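Long-range contacts in Pgp2 (PDB 6XJ7), which probably acts as an LD-carboxypeptidase that trims peptidoglycan and, through a peptidoglycan-binding pocket on its accessory NTF2-like domain, directs the helical shape of the cell: residues G20-S25 against Y48-G53; S181-L186 against S240-S245; Y205-F210 against K286-A291; E233-K238 against E262-K267. The protein carries 1 engineered substitution. All coordinates share one frame; numbering follows the deposited sequence.

Contact 1: G20-S25 against Y48-G53; sequences GDKNIS and YSYEDG
Lys22 lies across the tight turn at Asp52 and Gly53 that closes the beta hairpin of strands 44-51 and 54-62, in the catalytic YkuD domain. Both turn residues have positive phi, and their backbone angles are those of a type I' turn. The segment 20-25, which leaves helix 12-19 at Gly20, runs over the end of this hairpin. Lys22 starts the contact with its CB 3.7 Å from the CA of Gly53, a close fit to a residue that has no side chain. Its chain then runs on extended past the carbonyl of Asp52 and brings CE to 3.4 Å from Asp52 OD1. A bend at the last torsion (chi4 62°) turns NZ to the carbonyl oxygen of Glu18 at the end of the preceding helix, while NZ stays 4.5 Å from Asp52 OD1, too far for a salt bridge, though the opposite charges probably still attract. Asn23 carries the polar link: its backbone N donates to Gly53 O at 2.8 Å, reaching a lone pair in the carbonyl plane. Its own carbonyl oxygen comes to the edge of the Tyr50 ring, 3.4 Å from CE1. Gly53 N lies above one face of that ring, near the rim, and Tyr29 also meets the ring edge-to-face. Ile24 adds a looser touch, CG2 against the Tyr50 hydroxyl. Asn23 OD1 accepts from Ser25 N at 3.0 Å, closing an Asx turn, and takes a second, shorter bond from Ser25 OG at 2.6 Å.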
loop_
_atom_site.group_PDB
_atom_site.type_symbol
_atom_site.label_atom_id
_atom_site.label_comp_id
_atom_site.label_asym_id
_atom_site.label_seq_id
_atom_site.Cartn_x
_atom_site.Cartn_y
_atom_site.Cartn_z
ATOM N N GLY A 20 -9.701 -18.025 5.588
ATOM C CA GLY A 20 -10.717 -18.961 5.147
ATOM C C GLY A 20 -11.060 -18.836 3.672
ATOM O O GLY A 20 -10.197 -18.934 2.784
ATOM N N ASP A 21 -12.356 -18.672 3.410
ATOM C CA ASP A 21 -12.912 -18.615 2.064
ATOM C C ASP A 21 -13.046 -17.187 1.543
ATOM O O ASP A 21 -13.736 -16.964 0.543
ATOM C CB ASP A 21 -14.288 -19.318 2.016
ATOM C CG ASP A 21 -15.344 -18.652 2.917
ATOM O OD1 ASP A 21 -15.113 -17.539 3.451
ATOM O OD2 ASP A 21 -16.421 -19.261 3.086
ATOM N N LYS A 22 -12.411 -16.226 2.191
ATOM C CA LYS A 22 -12.517 -14.843 1.769
ATOM C C LYS A 22 -11.844 -14.626 0.421
ATOM O O LYS A 22 -10.849 -15.274 0.085
ATOM C CB LYS A 22 -11.892 -13.929 2.822
ATOM C CG LYS A 22 -12.643 -13.926 4.130
ATOM C CD LYS A 22 -11.923 -13.109 5.201
ATOM C CE LYS A 22 -12.645 -13.188 6.524
ATOM N NZ LYS A 22 -12.689 -14.575 7.029
ATOM N N ASN A 23 -12.405 -13.704 -0.361
ATOM C CA ASN A 23 -11.736 -13.240 -1.574
ATOM C C ASN A 23 -10.714 -12.186 -1.157
ATOM O O ASN A 23 -11.060 -11.036 -0.883
ATOM C CB ASN A 23 -12.739 -12.686 -2.582
ATOM C CG ASN A 23 -12.084 -12.279 -3.888
ATOM O OD1 ASN A 23 -10.864 -12.100 -3.966
ATOM N ND2 ASN A 23 -12.890 -12.124 -4.917
ATOM N N ILE A 24 -9.456 -12.594 -1.057
ATOM C CA ILE A 24 -8.389 -11.691 -0.645
ATOM C C ILE A 24 -7.558 -11.225 -1.846
ATOM O O ILE A 24 -6.472 -10.671 -1.666
ATOM C CB ILE A 24 -7.512 -12.320 0.456
ATOM C CG1 ILE A 24 -6.981 -13.717 0.098
ATOM C CG2 ILE A 24 -8.313 -12.402 1.789
ATOM C CD1 ILE A 24 -5.963 -13.739 -1.066
ATOM N N SER A 25 -8.073 -11.419 -3.073
ATOM C CA SER A 25 -7.281 -11.174 -4.275
ATOM C C SER A 25 -6.833 -9.723 -4.392
ATOM O O SER A 25 -5.770 -9.451 -4.953
ATOM C CB SER A 25 -8.060 -11.582 -5.524
ATOM O OG SER A 25 -9.296 -10.915 -5.601
ATOM N N TYR A 48 -13.770 -1.514 -6.533
ATOM C CA TYR A 48 -14.302 -2.679 -5.858
ATOM C C TYR A 48 -14.529 -2.355 -4.389
ATOM O O TYR A 48 -13.671 -1.757 -3.731
ATOM C CB TYR A 48 -13.351 -3.867 -5.958
ATOM C CG TYR A 48 -13.218 -4.461 -7.334
ATOM C CD1 TYR A 48 -14.101 -5.442 -7.779
ATOM C CD2 TYR A 48 -12.188 -4.076 -8.179
ATOM C CE1 TYR A 48 -13.983 -5.981 -9.044
ATOM C CE2 TYR A 48 -12.060 -4.625 -9.447
ATOM C CZ TYR A 48 -12.945 -5.580 -9.861
ATOM O OH TYR A 48 -12.807 -6.125 -11.117
ATOM N N SER A 49 -15.675 -2.770 -3.875
ATOM C CA SER A 49 -15.923 -2.686 -2.447
ATOM C C SER A 49 -15.512 -4.013 -1.824
ATOM O O SER A 49 -15.752 -5.084 -2.387
ATOM C CB SER A 49 -17.391 -2.379 -2.146
ATOM O OG SER A 49 -18.212 -3.467 -2.519
ATOM N N TYR A 50 -14.848 -3.933 -0.687
ATOM C CA TYR A 50 -14.434 -5.110 0.060
ATOM C C TYR A 50 -15.151 -5.061 1.391
ATOM O O TYR A 50 -15.001 -4.087 2.134
ATOM C CB TYR A 50 -12.928 -5.127 0.244
ATOM C CG TYR A 50 -12.409 -6.261 1.088
ATOM C CD1 TYR A 50 -11.798 -7.367 0.492
ATOM C CD2 TYR A 50 -12.506 -6.224 2.473
ATOM C CE1 TYR A 50 -11.290 -8.407 1.267
ATOM C CE2 TYR A 50 -12.004 -7.255 3.256
ATOM C CZ TYR A 50 -11.380 -8.341 2.649
ATOM O OH TYR A 50 -10.879 -9.383 3.420
ATOM N N GLU A 51 -15.950 -6.092 1.671
ATOM C CA GLU A 51 -16.606 -6.242 2.969
ATOM C C GLU A 51 -16.369 -7.648 3.509
ATOM O O GLU A 51 -16.922 -8.628 3.000
ATOM C CB GLU A 51 -18.092 -5.922 2.849
ATOM C CG GLU A 51 -18.302 -4.456 2.516
ATOM C CD GLU A 51 -19.743 -4.094 2.298
ATOM O OE1 GLU A 51 -20.622 -4.792 2.857
ATOM O OE2 GLU A 51 -19.983 -3.110 1.561
ATOM N N ASP A 52 -15.526 -7.737 4.530
ATOM C CA ASP A 52 -15.186 -9.000 5.167
ATOM C C ASP A 52 -14.923 -10.091 4.137
ATOM O O ASP A 52 -15.380 -11.222 4.296
ATOM C CB ASP A 52 -16.308 -9.433 6.113
ATOM C CG ASP A 52 -15.869 -10.527 7.076
ATOM O OD1 ASP A 52 -14.667 -10.570 7.406
ATOM O OD2 ASP A 52 -16.722 -11.337 7.486
ATOM N N GLY A 53 -14.200 -9.768 3.070
ATOM C CA GLY A 53 -13.804 -10.781 2.122
ATOM C C GLY A 53 -14.765 -11.010 0.985
ATOM O O GLY A 53 -14.535 -11.915 0.179
#

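Contact 2: S181-L186 against S240-S245; sequences SLLADL and SDINIS
Ile244 CD1 sits against Leu182, 3.8 Å from both CB and CD1 of that residue, the two side chains meeting at a slant. One residue further along the helix, Leu183 and Ile242 slide past each other in opposite directions, with Leu183 CD2 3.8 Å from Ile242 CG2. The same CD2 also reaches Ile244 CD1 at 4.2 Å and so bridges both isoleucines. Leu186 and Ile242 close the far end tip to tip, CD2 to CD1. Ile244 can reach in so far because its CG1 is anti to the backbone N (chi1 173°) and the branch continues nearly straight to CD1. No hydrogen bond crosses this interface, which is buried and purely apolar.

Around this first shell, Tyr256 and Ile258 of strand 254-265 touch Ile244, Val279 and Ile281 lie against Leu182, and Tyr28 packs on Leu183. Between the two isoleucines, Asn243 points away from the helix, and its amide is hydrogen-bonded through OD1 to Asp30 N and through ND2 to Asp31 OD1. The axes of helix 181-186 and strand 242-245 pass 10.8 Å apart with their directions 133° apart, a long helix laid across a curved antiparallel sheet, as in the NTF2 fold.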
loop_
_atom_site.group_PDB
_atom_site.type_symbol
_atom_site.label_atom_id
_atom_site.label_comp_id
_atom_site.label_asym_id
_atom_site.label_seq_id
_atom_site.Cartn_x
_atom_site.Cartn_y
_atom_site.Cartn_z
ATOM N N SER A 181 1.631 -16.092 5.117
ATOM C CA SER A 181 3.020 -16.132 5.554
ATOM C C SER A 181 3.523 -14.739 5.902
ATOM O O SER A 181 4.317 -14.590 6.833
ATOM C CB SER A 181 3.908 -16.789 4.494
ATOM O OG SER A 181 3.928 -16.028 3.284
ATOM N N LEU A 182 3.040 -13.698 5.200
ATOM C CA LEU A 182 3.453 -12.350 5.566
ATOM C C LEU A 182 2.934 -11.977 6.947
ATOM O O LEU A 182 3.656 -11.359 7.734
ATOM C CB LEU A 182 2.999 -11.319 4.534
ATOM C CG LEU A 182 3.883 -11.209 3.278
ATOM C CD1 LEU A 182 3.266 -10.216 2.289
ATOM C CD2 LEU A 182 5.341 -10.828 3.585
ATOM N N LEU A 183 1.710 -12.380 7.283
ATOM C CA LEU A 183 1.208 -12.035 8.599
ATOM C C LEU A 183 1.934 -12.823 9.669
ATOM O O LEU A 183 2.184 -12.309 10.757
ATOM C CB LEU A 183 -0.294 -12.266 8.685
ATOM C CG LEU A 183 -1.053 -11.310 7.750
ATOM C CD1 LEU A 183 -2.514 -11.613 7.760
ATOM C CD2 LEU A 183 -0.777 -9.831 8.019
ATOM N N ALA A 184 2.267 -14.087 9.384
ATOM C CA ALA A 184 3.081 -14.853 10.317
ATOM C C ALA A 184 4.415 -14.166 10.539
ATOM O O ALA A 184 4.897 -14.046 11.681
ATOM C CB ALA A 184 3.268 -16.264 9.763
ATOM N N ASP A 185 5.023 -13.692 9.448
ATOM C CA ASP A 185 6.290 -12.983 9.561
ATOM C C ASP A 185 6.117 -11.671 10.308
ATOM O O ASP A 185 6.989 -11.285 11.097
ATOM C CB ASP A 185 6.876 -12.726 8.178
ATOM C CG ASP A 185 7.461 -13.965 7.545
ATOM O OD1 ASP A 185 7.785 -14.929 8.283
ATOM O OD2 ASP A 185 7.623 -13.941 6.308
ATOM N N LEU A 186 5.014 -10.960 10.056
ATOM C CA LEU A 186 4.768 -9.698 10.751
ATOM C C LEU A 186 4.826 -9.882 12.264
ATOM O O LEU A 186 5.473 -9.110 12.977
ATOM C CB LEU A 186 3.404 -9.146 10.316
ATOM C CG LEU A 186 2.971 -7.820 10.918
ATOM C CD1 LEU A 186 3.813 -6.726 10.338
ATOM C CD2 LEU A 186 1.482 -7.589 10.686
ATOM N N SER A 240 -2.842 -3.800 15.215
ATOM C CA SER A 240 -4.263 -3.952 14.972
ATOM C C SER A 240 -4.590 -3.284 13.645
ATOM O O SER A 240 -3.740 -2.647 13.023
ATOM C CB SER A 240 -5.088 -3.351 16.122
ATOM O OG SER A 240 -4.846 -1.963 16.238
ATOM N N ASP A 241 -5.845 -3.454 13.229
ATOM C CA ASP A 241 -6.392 -2.823 12.031
ATOM C C ASP A 241 -5.541 -3.151 10.817
ATOM O O ASP A 241 -5.191 -2.277 10.019
ATOM C CB ASP A 241 -6.509 -1.321 12.180
ATOM C CG ASP A 241 -7.305 -0.715 11.057
ATOM O OD1 ASP A 241 -8.122 -1.456 10.452
ATOM O OD2 ASP A 241 -7.103 0.473 10.761
ATOM N N ILE A 242 -5.219 -4.431 10.669
ATOM C CA ILE A 242 -4.263 -4.829 9.649
ATOM C C ILE A 242 -4.929 -4.843 8.273
ATOM O O ILE A 242 -5.925 -5.539 8.054
ATOM C CB ILE A 242 -3.664 -6.193 9.973
ATOM C CG1 ILE A 242 -2.967 -6.155 11.329
ATOM C CG2 ILE A 242 -2.696 -6.601 8.850
ATOM C CD1 ILE A 242 -2.548 -7.549 11.807
ATOM N N ASN A 243 -4.325 -4.129 7.327
ATOM C CA ASN A 243 -4.797 -4.062 5.945
ATOM C C ASN A 243 -3.584 -4.394 5.090
ATOM O O ASN A 243 -2.648 -3.595 5.015
ATOM C CB ASN A 243 -5.342 -2.673 5.602
ATOM C CG ASN A 243 -6.649 -2.363 6.306
ATOM O OD1 ASN A 243 -7.503 -3.220 6.416
ATOM N ND2 ASN A 243 -6.798 -1.130 6.785
ATOM N N ILE A 244 -3.587 -5.567 4.470
ATOM C CA ILE A 244 -2.433 -6.038 3.715
ATOM C C ILE A 244 -2.846 -6.144 2.259
ATOM O O ILE A 244 -3.878 -6.746 1.937
ATOM C CB ILE A 244 -1.890 -7.367 4.270
ATOM C CG1 ILE A 244 -0.820 -7.887 3.344
ATOM C CG2 ILE A 244 -2.950 -8.398 4.380
ATOM C CD1 ILE A 244 0.085 -8.958 4.002
ATOM N N SER A 245 -2.058 -5.525 1.392
ATOM C CA SER A 245 -2.471 -5.289 0.021
ATOM C C SER A 245 -1.376 -5.714 -0.957
ATOM O O SER A 245 -0.197 -5.447 -0.713
ATOM C CB SER A 245 -2.774 -3.800 -0.190
ATOM O OG SER A 245 -3.769 -3.345 0.715
#

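Contact 3: Y205-F210 against K286-A291; sequences YDEQEF and KMKILA
Asp206 N donates to Ile289 O in an almost straight bond of 3.0 Å (174° at the hydrogen), the one backbone hydrogen bond between the segments. It belongs to a single bridge pairing Tyr205 with Ile289. The Asp206 carboxylate is used at both oxygens: OD2 forms a salt bridge with Lys280, while OD1 takes Glu209 N at 3.0 Å from well above the carboxylate plane, an Asx motif that curls the loop. Asp206 O accepts Phe210 N within the same curl. Lys288 NZ has its main partner in Ser203 O; it also forms a salt bridge with Glu207 OE1, whose hydrogen bond, at 3.5 Å, is weak. The chain turns a corner at Leu290, and Leu290 and Ala291 both face Tyr278 in a classic beta bulge of the NTF2-like sheet. Leu290 O accepts a hydrogen bond of 2.6 Å from a water that also donates to Glu209 O. The Tyr205 hydroxyl is engaged by Glu292 and by Trp189 NE1. Ile289 CD1 lies over a face of the Tyr205 ring in a CH-pi contact, 3.8 Å from the centroid, and the edge of that ring brings CD2 over the centre of the Phe210 face. On the other flank Leu290 CD2 packs 3.7 Å from Asp206 CB.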
loop_
_atom_site.group_PDB
_atom_site.type_symbol
_atom_site.label_atom_id
_atom_site.label_comp_id
_atom_site.label_asym_id
_atom_site.label_seq_id
_atom_site.Cartn_x
_atom_site.Cartn_y
_atom_site.Cartn_z
ATOM N N TYR A 205 14.507 -7.283 7.382
ATOM C CA TYR A 205 14.747 -6.130 6.538
ATOM C C TYR A 205 15.615 -6.529 5.362
ATOM O O TYR A 205 16.536 -7.348 5.500
ATOM C CB TYR A 205 15.421 -5.011 7.324
ATOM C CG TYR A 205 14.533 -4.448 8.404
ATOM C CD1 TYR A 205 14.432 -5.087 9.627
ATOM C CD2 TYR A 205 13.791 -3.284 8.207
ATOM C CE1 TYR A 205 13.605 -4.596 10.619
ATOM C CE2 TYR A 205 12.972 -2.796 9.197
ATOM C CZ TYR A 205 12.888 -3.446 10.393
ATOM O OH TYR A 205 12.066 -2.961 11.373
ATOM N N ASP A 206 15.330 -5.940 4.208
ATOM C CA ASP A 206 16.138 -6.191 3.016
ATOM C C ASP A 206 17.487 -5.500 3.196
ATOM O O ASP A 206 17.608 -4.279 3.061
ATOM C CB ASP A 206 15.420 -5.697 1.765
ATOM C CG ASP A 206 16.097 -6.171 0.487
ATOM O OD1 ASP A 206 17.327 -6.097 0.400
ATOM O OD2 ASP A 206 15.377 -6.600 -0.423
ATOM N N GLU A 207 18.523 -6.276 3.488
ATOM C CA GLU A 207 19.813 -5.649 3.760
ATOM C C GLU A 207 20.287 -4.840 2.556
ATOM O O GLU A 207 20.963 -3.815 2.714
ATOM C CB GLU A 207 20.858 -6.703 4.167
ATOM C CG GLU A 207 21.028 -7.877 3.216
ATOM C CD GLU A 207 20.110 -9.071 3.503
ATOM O OE1 GLU A 207 18.938 -8.888 3.917
ATOM O OE2 GLU A 207 20.578 -10.209 3.288
ATOM N N GLN A 208 19.914 -5.263 1.358
ATOM C CA GLN A 208 20.362 -4.578 0.151
ATOM C C GLN A 208 19.581 -3.294 -0.112
ATOM O O GLN A 208 20.171 -2.282 -0.494
ATOM C CB GLN A 208 20.227 -5.504 -1.053
ATOM C CG GLN A 208 20.959 -6.821 -0.920
ATOM C CD GLN A 208 22.453 -6.666 -1.061
ATOM O OE1 GLN A 208 23.112 -6.089 -0.194
ATOM N NE2 GLN A 208 22.999 -7.171 -2.162
ATOM N N GLU A 209 18.261 -3.309 0.090
ATOM C CA GLU A 209 17.389 -2.248 -0.408
ATOM C C GLU A 209 16.617 -1.466 0.651
ATOM O O GLU A 209 16.050 -0.416 0.320
ATOM C CB GLU A 209 16.379 -2.843 -1.396
ATOM C CG GLU A 209 17.031 -3.508 -2.594
ATOM C CD GLU A 209 17.960 -2.569 -3.384
ATOM O OE1 GLU A 209 17.765 -1.328 -3.349
ATOM O OE2 GLU A 209 18.894 -3.074 -4.039
ATOM N N PHE A 210 16.561 -1.924 1.895
ATOM C CA PHE A 210 15.770 -1.220 2.898
ATOM C C PHE A 210 16.342 0.160 3.176
ATOM O O PHE A 210 17.544 0.312 3.405
ATOM C CB PHE A 210 15.738 -1.996 4.207
ATOM C CG PHE A 210 15.193 -1.199 5.338
ATOM C CD1 PHE A 210 13.834 -0.921 5.405
ATOM C CD2 PHE A 210 16.027 -0.706 6.321
ATOM C CE1 PHE A 210 13.312 -0.205 6.451
ATOM C CE2 PHE A 210 15.505 0.044 7.379
ATOM C CZ PHE A 210 14.150 0.304 7.432
ATOM N N LYS A 286 10.104 -15.342 2.515
ATOM C CA LYS A 286 10.175 -14.562 3.750
ATOM C C LYS A 286 9.960 -13.069 3.509
ATOM O O LYS A 286 10.388 -12.501 2.499
ATOM C CB LYS A 286 11.516 -14.778 4.436
ATOM C CG LYS A 286 11.703 -13.992 5.730
ATOM C CD LYS A 286 13.023 -14.323 6.376
ATOM C CE LYS A 286 13.257 -13.451 7.595
ATOM N NZ LYS A 286 14.413 -13.934 8.375
ATOM N N MET A 287 9.281 -12.445 4.452
ATOM C CA MET A 287 9.090 -11.011 4.416
ATOM C C MET A 287 10.422 -10.300 4.490
ATOM O O MET A 287 11.241 -10.583 5.360
ATOM C CB MET A 287 8.210 -10.573 5.587
ATOM C CG MET A 287 7.928 -9.090 5.634
ATOM S SD MET A 287 6.874 -8.605 7.035
ATOM C CE MET A 287 8.025 -8.679 8.408
ATOM N N LYS A 288 10.603 -9.312 3.624
ATOM C CA LYS A 288 11.791 -8.472 3.654
ATOM C C LYS A 288 11.297 -7.046 3.506
ATOM O O LYS A 288 10.747 -6.679 2.460
ATOM C CB LYS A 288 12.792 -8.840 2.552
ATOM C CG LYS A 288 13.520 -10.160 2.767
ATOM C CD LYS A 288 14.513 -10.058 3.899
ATOM C CE LYS A 288 15.413 -11.276 3.980
ATOM N NZ LYS A 288 16.459 -11.055 5.015
ATOM N N ILE A 289 11.498 -6.265 4.555
ATOM C CA ILE A 289 10.990 -4.899 4.633
ATOM C C ILE A 289 11.855 -3.994 3.784
ATOM O O ILE A 289 13.091 -4.024 3.874
ATOM C CB ILE A 289 10.966 -4.405 6.092
ATOM C CG1 ILE A 289 9.977 -5.221 6.923
ATOM C CG2 ILE A 289 10.630 -2.949 6.110
ATOM C CD1 ILE A 289 10.237 -5.171 8.448
ATOM N N LEU A 290 11.201 -3.169 2.980
ATOM C CA LEU A 290 11.832 -2.199 2.110
ATOM C C LEU A 290 11.683 -0.776 2.605
ATOM O O LEU A 290 12.513 0.081 2.288
ATOM C CB LEU A 290 11.203 -2.289 0.709
ATOM C CG LEU A 290 11.278 -3.688 0.126
ATOM C CD1 LEU A 290 10.470 -3.756 -1.140
ATOM C CD2 LEU A 290 12.730 -4.038 -0.133
ATOM N N ALA A 291 10.598 -0.496 3.305
ATOM C CA ALA A 291 10.372 0.803 3.899
ATOM C C ALA A 291 9.435 0.594 5.065
ATOM O O ALA A 291 8.535 -0.249 5.009
ATOM C CB ALA A 291 9.770 1.793 2.914
HETATM O O HOH W 1 13.746 0.666 0.053
#

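Contact 4: E233-K238 against E262-K267; sequences EDKKIK and EDYYTK
Lys236 and Tyr265 exchange two backbone hydrogen bonds, Lys236 N to Tyr265 O at 2.9 Å and Tyr265 N to Lys236 O at 2.8 Å. Lys238 and Asp263 repeat the exchange two residues on, and between these hydrogen-bonded pairs Ile237 faces Tyr264 as a non-hydrogen-bonded pair. Short CA-H...O contacts fill the gaps, the tightest from Ile237 CA to Asp263 O at 3.3 Å. This is the open end of the antiparallel beta hairpin of strands 236-246 and 254-265, part of the sheet of the NTF2-like domain. Apolar packing is concentrated on the face of Ile237 and Tyr264, whose side chains run side by side with Ile237 CG1 3.8 Å from Tyr264 CD1; beyond them, Phe271 stacks on the tyrosine. Lys235 stretches across the end of this ring, CD 3.7 Å from the Tyr264 hydroxyl, and sends NZ on to Ser196 and Trp193 O. Alongside the lysine stem, Thr266 CG2 touches Lys235 CG. Waters complete the polar links: one joins Lys235 NZ to Tyr264 OH, another joins that hydroxyl to Glu233 OE2, and a third donates to Thr266 OG1 at 2.7 Å and, weakly, to Glu233 OE1. Thr266 OG1 is also hydrogen-bonded to Tyr269 O.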
loop_
_atom_site.group_PDB
_atom_site.type_symbol
_atom_site.label_atom_id
_atom_site.label_comp_id
_atom_site.label_asym_id
_atom_site.label_seq_id
_atom_site.Cartn_x
_atom_site.Cartn_y
_atom_site.Cartn_z
ATOM N N GLU A 233 14.831 -3.621 27.497
ATOM C CA GLU A 233 13.713 -3.208 28.333
ATOM C C GLU A 233 12.461 -4.008 27.986
ATOM O O GLU A 233 12.314 -4.543 26.880
ATOM C CB GLU A 233 13.469 -1.710 28.199
ATOM C CG GLU A 233 13.462 -1.192 26.806
ATOM C CD GLU A 233 13.358 0.311 26.776
ATOM O OE1 GLU A 233 12.968 0.881 27.815
ATOM O OE2 GLU A 233 13.667 0.920 25.729
ATOM N N ASP A 234 11.588 -4.154 28.969
ATOM C CA ASP A 234 10.335 -4.850 28.748
ATOM C C ASP A 234 9.477 -4.023 27.799
ATOM O O ASP A 234 9.274 -2.825 28.014
ATOM C CB ASP A 234 9.586 -5.079 30.065
ATOM C CG ASP A 234 10.296 -6.050 30.979
ATOM O OD1 ASP A 234 11.141 -6.832 30.492
ATOM O OD2 ASP A 234 9.995 -6.039 32.187
ATOM N N LYS A 235 8.984 -4.663 26.749
ATOM C CA LYS A 235 8.138 -4.005 25.763
ATOM C C LYS A 235 6.824 -4.749 25.683
ATOM O O LYS A 235 6.780 -5.963 25.830
ATOM C CB LYS A 235 8.782 -3.986 24.363
ATOM C CG LYS A 235 10.056 -3.205 24.304
ATOM C CD LYS A 235 10.865 -3.507 23.031
ATOM C CE LYS A 235 12.297 -3.007 23.179
ATOM N NZ LYS A 235 13.112 -3.260 21.982
ATOM N N LYS A 236 5.754 -4.013 25.401
ATOM C CA LYS A 236 4.494 -4.619 25.008
ATOM C C LYS A 236 4.039 -3.907 23.747
ATOM O O LYS A 236 3.926 -2.674 23.741
ATOM C CB LYS A 236 3.423 -4.501 26.097
ATOM C CG LYS A 236 3.893 -4.996 27.451
ATOM C CD LYS A 236 4.127 -6.500 27.463
ATOM C CE LYS A 236 4.679 -6.969 28.813
ATOM N NZ LYS A 236 4.738 -8.450 28.878
ATOM N N ILE A 237 3.819 -4.673 22.683
ATOM C CA ILE A 237 3.535 -4.114 21.365
ATOM C C ILE A 237 2.305 -4.792 20.820
ATOM O O ILE A 237 2.226 -6.020 20.822
ATOM C CB ILE A 237 4.705 -4.297 20.382
ATOM C CG1 ILE A 237 6.003 -3.864 21.062
ATOM C CG2 ILE A 237 4.441 -3.462 19.108
ATOM C CD1 ILE A 237 7.217 -4.021 20.196
ATOM N N LYS A 238 1.355 -3.993 20.351
ATOM C CA LYS A 238 0.108 -4.489 19.798
ATOM C C LYS A 238 -0.044 -3.941 18.389
ATOM O O LYS A 238 0.177 -2.755 18.150
ATOM C CB LYS A 238 -1.097 -4.089 20.669
ATOM C CG LYS A 238 -1.083 -4.744 22.047
ATOM C CD LYS A 238 -1.368 -6.231 21.937
ATOM C CE LYS A 238 -1.729 -6.849 23.285
ATOM N NZ LYS A 238 -2.118 -8.288 23.145
ATOM N N GLU A 262 -0.158 0.539 15.310
ATOM C CA GLU A 262 0.913 0.115 16.195
ATOM C C GLU A 262 0.712 0.771 17.552
ATOM O O GLU A 262 0.504 1.985 17.633
ATOM C CB GLU A 262 2.241 0.546 15.588
ATOM C CG GLU A 262 3.408 -0.292 15.776
ATOM C CD GLU A 262 4.495 0.149 14.834
ATOM O OE1 GLU A 262 4.871 -0.649 13.936
ATOM O OE2 GLU A 262 4.925 1.322 14.962
ATOM N N ASP A 263 0.769 -0.033 18.603
ATOM C CA ASP A 263 0.583 0.418 19.969
ATOM C C ASP A 263 1.727 -0.154 20.793
ATOM O O ASP A 263 1.805 -1.369 20.981
ATOM C CB ASP A 263 -0.763 -0.048 20.492
ATOM C CG ASP A 263 -1.176 0.679 21.726
ATOM O OD1 ASP A 263 -0.285 1.130 22.480
ATOM O OD2 ASP A 263 -2.390 0.801 21.917
ATOM N N TYR A 264 2.596 0.723 21.284
ATOM C CA TYR A 264 3.897 0.368 21.837
ATOM C C TYR A 264 3.987 0.925 23.248
ATOM O O TYR A 264 3.778 2.126 23.455
ATOM C CB TYR A 264 5.002 0.961 20.963
ATOM C CG TYR A 264 6.420 0.744 21.420
ATOM C CD1 TYR A 264 7.187 -0.282 20.895
ATOM C CD2 TYR A 264 7.009 1.584 22.357
ATOM C CE1 TYR A 264 8.493 -0.487 21.304
ATOM C CE2 TYR A 264 8.314 1.393 22.772
ATOM C CZ TYR A 264 9.056 0.361 22.244
ATOM O OH TYR A 264 10.360 0.170 22.651
ATOM N N TYR A 265 4.319 0.061 24.194
ATOM C CA TYR A 265 4.452 0.437 25.594
ATOM C C TYR A 265 5.801 -0.025 26.128
ATOM O O TYR A 265 6.169 -1.195 25.989
ATOM C CB TYR A 265 3.338 -0.168 26.439
ATOM C CG TYR A 265 3.529 0.113 27.913
ATOM C CD1 TYR A 265 2.973 1.234 28.500
ATOM C CD2 TYR A 265 4.289 -0.736 28.709
ATOM C CE1 TYR A 265 3.157 1.499 29.838
ATOM C CE2 TYR A 265 4.487 -0.475 30.046
ATOM C CZ TYR A 265 3.915 0.642 30.609
ATOM O OH TYR A 265 4.104 0.909 31.955
ATOM N N THR A 266 6.538 0.912 26.703
ATOM C CA THR A 266 7.555 0.654 27.706
ATOM C C THR A 266 7.280 1.587 28.874
ATOM O O THR A 266 6.497 2.534 28.771
ATOM C CB THR A 266 8.977 0.889 27.198
ATOM O OG1 THR A 266 9.170 2.283 26.905
ATOM C CG2 THR A 266 9.265 0.059 25.960
ATOM N N LYS A 267 7.951 1.321 29.992
ATOM C CA LYS A 267 7.767 2.145 31.175
ATOM C C LYS A 267 7.968 3.626 30.871
ATOM O O LYS A 267 7.125 4.449 31.225
ATOM C CB LYS A 267 8.721 1.685 32.277
ATOM C CG LYS A 267 8.619 2.505 33.537
ATOM C CD LYS A 267 9.291 1.814 34.709
ATOM C CE LYS A 267 9.068 2.576 36.008
ATOM N NZ LYS A 267 9.758 3.899 35.997
HETATM O O HOH W 2 11.567 2.180 23.872
HETATM O O HOH W 3 11.721 2.895 26.494
HETATM O O HOH W 4 9.533 -1.101 30.069
HETATM O O HOH W 5 11.964 -0.787 20.609
HETATM O O HOH W 6 1.034 -1.917 23.870
#

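Overall arrangement
Contacts 2, 3 and 4 all reach the antiparallel sheet of the NTF2-like domain. Contacts 2 and 3, with centres 15 Å apart, touch directly: Asp185 OD2 lies 2.9 Å from Met287 N, a probable hydrogen bond, and Leu182 packs on Met287. Contact 4 uses the other end of strand 236-246 from contact 2, its centre about 19 Å away, and stays about 8 Å from contact 3 at the nearest atoms. Contact 1 brings in the catalytic domain through its 48-53 segment and comes within about 6 Å of contact 2 at the nearest atoms; the intervening strand 28-29 pairs with strand 236-246. All four lie away from the predicted catalytic residues His125 and Cys142.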